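Local coordinates for Lmo0131 protein (Listeria monocytogenes, PDB 4Q6J), which belongs to the EAL-domain family and may therefore hydrolyse cyclic di-GMP, though its own function has not been established, at residues V28-N33 against D229-Y234; T76-I81 against D110-H115. All blocks are in the same frame, centred on the assembly; numbering follows the deposited sequence.

How the contacts relate
Both contacts lie within the EAL domain, a TIM-barrel-like fold, with their centres about 26 Å apart and their nearest atoms about 14 Å apart, so they do not touch. Contact 1 joins strand 20-29, near the start of the chain, to strand 230-231 near its end, and so links the first and last strands of the curled sheet. Contact 2 is nested inside that long loop: helix 66-83 packs on helix 102-115 in the layer outside the sheet, with strand 89-95 between them in sequence. One contact closes the barrel wall through backbone bonds; the other joins neighbouring helices that surround it.

Contact 1 (V28-N33 against D229-Y234); sequences VDAKTN and DYFQGY. With EDO (1,2-ethanediol), chain R; EDO (1,2-ethanediol), chain L.
Phe231 turns its CG beside its own backbone N (chi1 -60°), which brings the far end of the ring up against Ala30, where CZ lies 3.4 Å from Ala30 CB. CE2 and CZ do most of the touching, and the methyl reaches the ring obliquely; a side chain as short as alanine suits a place this close to a ring. Asn33 brings its amide ND2 near the edge of the same ring, which also packs on Val220, Leu223 and Arg224 of helix 217-225; a large, flat apolar group suits this buried place between methyl and helix. Asp29 has CG anti to the backbone N (chi1 -172°); its side chain and that of Tyr230 meet at a slant, carboxylate and ring planes 79° apart, with OD2 4.0 Å from Tyr230 CE1.

The backbones are held in antiparallel register. Val28 and Phe231 form a hydrogen-bonded pair: Val28 N gives to Phe231 O at 2.9 Å, and Phe231 N returns a bond to Val28 O at 2.8 Å. Asp29 and Tyr230 are the adjacent non-hydrogen-bonded pair. One further bond, Ala30 N to Asp229 O, is 2.9 Å long, its donor above the carbonyl plane.

Beyond Asp29 the chain turns away from the strand. Asp29 OD1 accepts from Lys31 N at 3.0 Å, an Asx turn, and more straightly from Thr32 N at 3.1 Å, an Asx motif; aspartate thus supplies an acceptor for amides leaving the sheet. Asp229 instead directs OD2 to His203 and to the amide of Val209. Strand 230-231 is thus bonded to strand 20-29 on one edge and, in parallel, to strand 208-211 on the other, the antiparallel join that closes the modified TIM barrel of EAL domains.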
# COMPACT_ATOMS: atom_id res chain seq x y z
N VAL B 28 -17.51 2.16 27.66
CA VAL B 28 -17.96 1.76 28.98
C VAL B 28 -16.77 1.20 29.75
O VAL B 28 -15.96 0.48 29.21
CB VAL B 28 -19.06 0.67 28.84
CG1 VAL B 28 -19.28 -0.05 30.09
CG2 VAL B 28 -20.37 1.29 28.32
N ASP B 29 -16.66 1.54 31.02
CA ASP B 29 -15.65 0.93 31.88
C ASP B 29 -15.92 -0.59 32.04
O ASP B 29 -17.04 -0.99 32.31
CB ASP B 29 -15.66 1.63 33.24
CG ASP B 29 -14.51 1.19 34.14
OD1 ASP B 29 -14.67 0.19 34.86
OD2 ASP B 29 -13.46 1.85 34.14
N ALA B 30 -14.91 -1.44 31.85
CA ALA B 30 -15.10 -2.90 31.90
C ALA B 30 -15.57 -3.43 33.26
O ALA B 30 -16.29 -4.44 33.33
CB ALA B 30 -13.83 -3.63 31.45
N LYS B 31 -15.17 -2.74 34.31
CA LYS B 31 -15.52 -3.14 35.66
C LYS B 31 -16.89 -2.66 36.07
O LYS B 31 -17.79 -3.47 36.24
CB LYS B 31 -14.51 -2.52 36.62
CG LYS B 31 -13.18 -3.24 36.82
CD LYS B 31 -12.36 -3.32 35.55
CE LYS B 31 -11.14 -2.41 35.59
NZ LYS B 31 -10.29 -2.64 36.79
N THR B 32 -17.05 -1.35 36.15
CA THR B 32 -18.25 -0.70 36.68
C THR B 32 -19.38 -0.63 35.67
O THR B 32 -20.48 -0.20 36.00
CB THR B 32 -17.97 0.76 37.13
OG1 THR B 32 -17.85 1.61 35.99
CG2 THR B 32 -16.71 0.86 37.96
N ASN B 33 -19.09 -1.04 34.44
CA ASN B 33 -20.03 -0.95 33.32
C ASN B 33 -20.68 0.45 33.12
O ASN B 33 -21.75 0.59 32.55
CB ASN B 33 -21.05 -2.11 33.35
CG ASN B 33 -20.85 -3.15 32.21
OD1 ASN B 33 -21.80 -3.62 31.57
ND2 ASN B 33 -19.60 -3.48 31.96
N ASP B 229 -9.60 -2.49 29.71
CA ASP B 229 -10.13 -1.41 30.53
C ASP B 229 -11.53 -0.91 30.11
O ASP B 229 -12.33 -0.57 30.95
CB ASP B 229 -9.18 -0.24 30.48
CG ASP B 229 -7.80 -0.60 30.91
OD1 ASP B 229 -7.56 -0.51 32.11
OD2 ASP B 229 -6.96 -0.98 30.04
N TYR B 230 -11.78 -0.84 28.80
CA TYR B 230 -12.98 -0.18 28.27
C TYR B 230 -13.55 -0.95 27.12
O TYR B 230 -12.81 -1.57 26.37
CB TYR B 230 -12.68 1.23 27.75
CG TYR B 230 -11.97 2.11 28.75
CD1 TYR B 230 -12.64 2.60 29.86
CD2 TYR B 230 -10.65 2.47 28.57
CE1 TYR B 230 -11.99 3.40 30.78
CE2 TYR B 230 -10.00 3.29 29.48
CZ TYR B 230 -10.68 3.75 30.58
OH TYR B 230 -10.03 4.56 31.47
N PHE B 231 -14.87 -0.87 26.97
CA PHE B 231 -15.58 -1.56 25.90
C PHE B 231 -16.34 -0.58 25.01
O PHE B 231 -16.82 0.45 25.46
CB PHE B 231 -16.62 -2.53 26.48
CG PHE B 231 -16.06 -3.61 27.38
CD1 PHE B 231 -14.87 -4.27 27.06
CD2 PHE B 231 -16.73 -3.98 28.54
CE1 PHE B 231 -14.38 -5.27 27.88
CE2 PHE B 231 -16.22 -4.97 29.35
CZ PHE B 231 -15.06 -5.60 29.02
N GLN B 232 -16.49 -0.96 23.75
CA GLN B 232 -17.29 -0.23 22.80
C GLN B 232 -17.88 -1.27 21.81
O GLN B 232 -17.22 -2.20 21.41
CB GLN B 232 -16.38 0.77 22.10
CG GLN B 232 -17.01 1.67 21.12
CD GLN B 232 -16.01 2.62 20.54
OE1 GLN B 232 -14.94 2.81 21.09
NE2 GLN B 232 -16.34 3.21 19.43
N GLY B 233 -19.14 -1.13 21.46
CA GLY B 233 -19.70 -2.00 20.46
C GLY B 233 -21.19 -2.08 20.58
O GLY B 233 -21.76 -1.53 21.52
N TYR B 234 -21.81 -2.79 19.65
CA TYR B 234 -23.26 -2.90 19.56
C TYR B 234 -23.94 -3.32 20.88
O TYR B 234 -25.06 -2.89 21.18
CB TYR B 234 -23.66 -3.85 18.41
CG TYR B 234 -24.98 -3.50 17.81
CD1 TYR B 234 -25.09 -2.49 16.85
CD2 TYR B 234 -26.15 -4.14 18.22
CE1 TYR B 234 -26.31 -2.16 16.32
CE2 TYR B 234 -27.38 -3.81 17.68
CZ TYR B 234 -27.46 -2.82 16.73
OH TYR B 234 -28.69 -2.50 16.19
C1 EDO R . -27.28 -1.08 20.00
O1 EDO R . -27.94 -0.04 19.28
C2 EDO R . -28.33 -1.71 20.89
O2 EDO R . -27.76 -2.71 21.73
C1 EDO L . -20.21 -3.14 16.32
O1 EDO L . -20.19 -3.78 17.60
C2 EDO L . -19.59 -1.76 16.37
O2 EDO L . -20.35 -0.89 17.19

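Contact 2 (T76-I81 against D110-H115); sequences TAIKQI and DYVKEH. With EDO (1,2-ethanediol), chain O.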
# COMPACT_ATOMS: atom_id res chain seq x y z
N THR B 76 -17.24 20.80 16.82
CA THR B 76 -18.43 20.16 17.34
C THR B 76 -18.09 19.37 18.60
O THR B 76 -18.82 19.44 19.58
CB THR B 76 -19.00 19.19 16.31
OG1 THR B 76 -19.23 19.92 15.12
CG2 THR B 76 -20.29 18.59 16.78
N ALA B 77 -16.98 18.65 18.59
CA ALA B 77 -16.58 17.85 19.75
C ALA B 77 -16.25 18.75 20.94
O ALA B 77 -16.65 18.48 22.07
CB ALA B 77 -15.40 16.96 19.44
N ILE B 78 -15.53 19.83 20.70
CA ILE B 78 -15.16 20.72 21.78
C ILE B 78 -16.39 21.35 22.44
O ILE B 78 -16.48 21.43 23.66
CB ILE B 78 -14.18 21.78 21.27
CG1 ILE B 78 -12.82 21.12 21.06
CG2 ILE B 78 -14.13 22.97 22.20
CD1 ILE B 78 -11.82 21.95 20.34
N LYS B 79 -17.35 21.77 21.64
CA LYS B 79 -18.58 22.31 22.18
C LYS B 79 -19.29 21.26 23.04
O LYS B 79 -19.75 21.53 24.14
CB LYS B 79 -19.48 22.75 21.04
CG LYS B 79 -19.00 23.99 20.34
CD LYS B 79 -19.61 24.08 18.93
CE LYS B 79 -19.40 25.43 18.28
NZ LYS B 79 -18.12 26.03 18.68
N GLN B 80 -19.37 20.04 22.52
CA GLN B 80 -20.03 18.95 23.22
C GLN B 80 -19.39 18.57 24.57
O GLN B 80 -20.09 18.26 25.54
CB GLN B 80 -20.10 17.74 22.33
CG GLN B 80 -21.06 16.67 22.83
CD GLN B 80 -22.44 17.21 23.12
OE1 GLN B 80 -22.80 17.48 24.27
NE2 GLN B 80 -23.23 17.38 22.08
N ILE B 81 -18.07 18.57 24.63
CA ILE B 81 -17.33 18.28 25.85
C ILE B 81 -17.63 19.38 26.85
O ILE B 81 -17.92 19.10 28.02
CB ILE B 81 -15.84 18.24 25.58
CG1 ILE B 81 -15.48 17.03 24.74
CG2 ILE B 81 -15.06 18.21 26.87
CD1 ILE B 81 -14.08 17.13 24.16
N ASP B 110 -4.02 25.57 19.21
CA ASP B 110 -4.48 26.92 19.47
C ASP B 110 -5.98 26.97 19.67
O ASP B 110 -6.48 27.64 20.58
CB ASP B 110 -4.16 27.80 18.29
CG ASP B 110 -2.72 28.14 18.21
OD1 ASP B 110 -1.92 27.61 19.02
OD2 ASP B 110 -2.38 28.94 17.33
N TYR B 111 -6.70 26.29 18.79
CA TYR B 111 -8.13 26.20 18.93
C TYR B 111 -8.54 25.50 20.25
O TYR B 111 -9.46 25.93 20.94
CB TYR B 111 -8.75 25.50 17.71
CG TYR B 111 -10.25 25.61 17.73
CD1 TYR B 111 -11.02 24.70 18.43
CD2 TYR B 111 -10.88 26.64 17.07
CE1 TYR B 111 -12.37 24.81 18.49
CE2 TYR B 111 -12.24 26.76 17.11
CZ TYR B 111 -12.98 25.85 17.83
OH TYR B 111 -14.35 25.97 17.88
N VAL B 112 -7.86 24.42 20.59
CA VAL B 112 -8.08 23.75 21.88
C VAL B 112 -7.81 24.68 23.07
O VAL B 112 -8.64 24.84 23.95
CB VAL B 112 -7.24 22.45 22.00
CG1 VAL B 112 -7.28 21.91 23.41
CG2 VAL B 112 -7.76 21.41 21.02
N LYS B 113 -6.67 25.34 23.08
CA LYS B 113 -6.32 26.19 24.21
C LYS B 113 -7.36 27.29 24.40
O LYS B 113 -7.72 27.64 25.50
CB LYS B 113 -4.93 26.78 23.98
CG LYS B 113 -4.42 27.66 25.11
CD LYS B 113 -3.00 28.13 24.87
CE LYS B 113 -2.31 28.37 26.20
NZ LYS B 113 -0.87 28.65 26.03
N GLU B 114 -7.80 27.90 23.30
CA GLU B 114 -8.81 28.95 23.33
C GLU B 114 -10.22 28.52 23.72
O GLU B 114 -10.96 29.26 24.34
CB GLU B 114 -8.82 29.70 21.99
CG GLU B 114 -9.92 30.73 21.86
CD GLU B 114 -9.98 31.38 20.50
OE1 GLU B 114 -9.59 30.74 19.50
OE2 GLU B 114 -10.44 32.52 20.41
N HIS B 115 -10.62 27.34 23.28
CA HIS B 115 -12.03 26.96 23.32
C HIS B 115 -12.42 25.83 24.29
O HIS B 115 -13.55 25.79 24.76
CB HIS B 115 -12.50 26.53 21.92
CG HIS B 115 -12.38 27.61 20.88
ND1 HIS B 115 -13.46 28.37 20.49
CD2 HIS B 115 -11.33 28.03 20.14
CE1 HIS B 115 -13.07 29.24 19.56
NE2 HIS B 115 -11.78 29.05 19.34
C1 EDO O . -9.05 30.34 16.75
O1 EDO O . -10.30 30.44 17.40
C2 EDO O . -8.32 29.11 17.24
O2 EDO O . -7.22 29.47 18.03
O HOH W 1 -15.59 24.53 19.54
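Ile78 meets Tyr111 and Val112 through its CD1 methyl, which comes to the edge of the Tyr111 ring near its plane, 3.4 Å from Tyr111 CD1 and 4.2 Å from Val112 CG2. Its other branch, CG2, rests 3.9 Å from His115 CB, the two side chains crossing at about a right angle. A branched isoleucine suits this place, because its two arms reach residues one helical turn apart. CG1 beside the backbone N (chi1 -74°) and an extended second torsion carry CD1 out to the tyrosine, while CG2, anti to the N, faces His115.

The contact is a near-parallel packing of helices 66-83 and 102-115, whose short segments run 11.0 Å apart at a crossing angle of -25°. The chain between them runs through strand 89-95 and the short helix 96-99, consistent with the repeating beta-alpha layout of a TIM barrel. Nearer the surface, Lys79 crosses the tyrosine, and a water bridges the polar ends, 3.1 Å from Lys79 NZ and 2.5 Å from Tyr111 OH.

What positions Tyr111 is partly His115, one turn on: the imidazole covers one ring face, with His115 CD2 3.3 Å above the plane and over its centre. His115 O is in turn taken by the side chain of Asn82, which follows the Ile78 segment on helix 66-83. On the inner side of that helix, Ala77 and Ile81 rest on Ile92 and Ile90 of strand 89-95, small and branched apolar groups fitting a helix against the barrel wall.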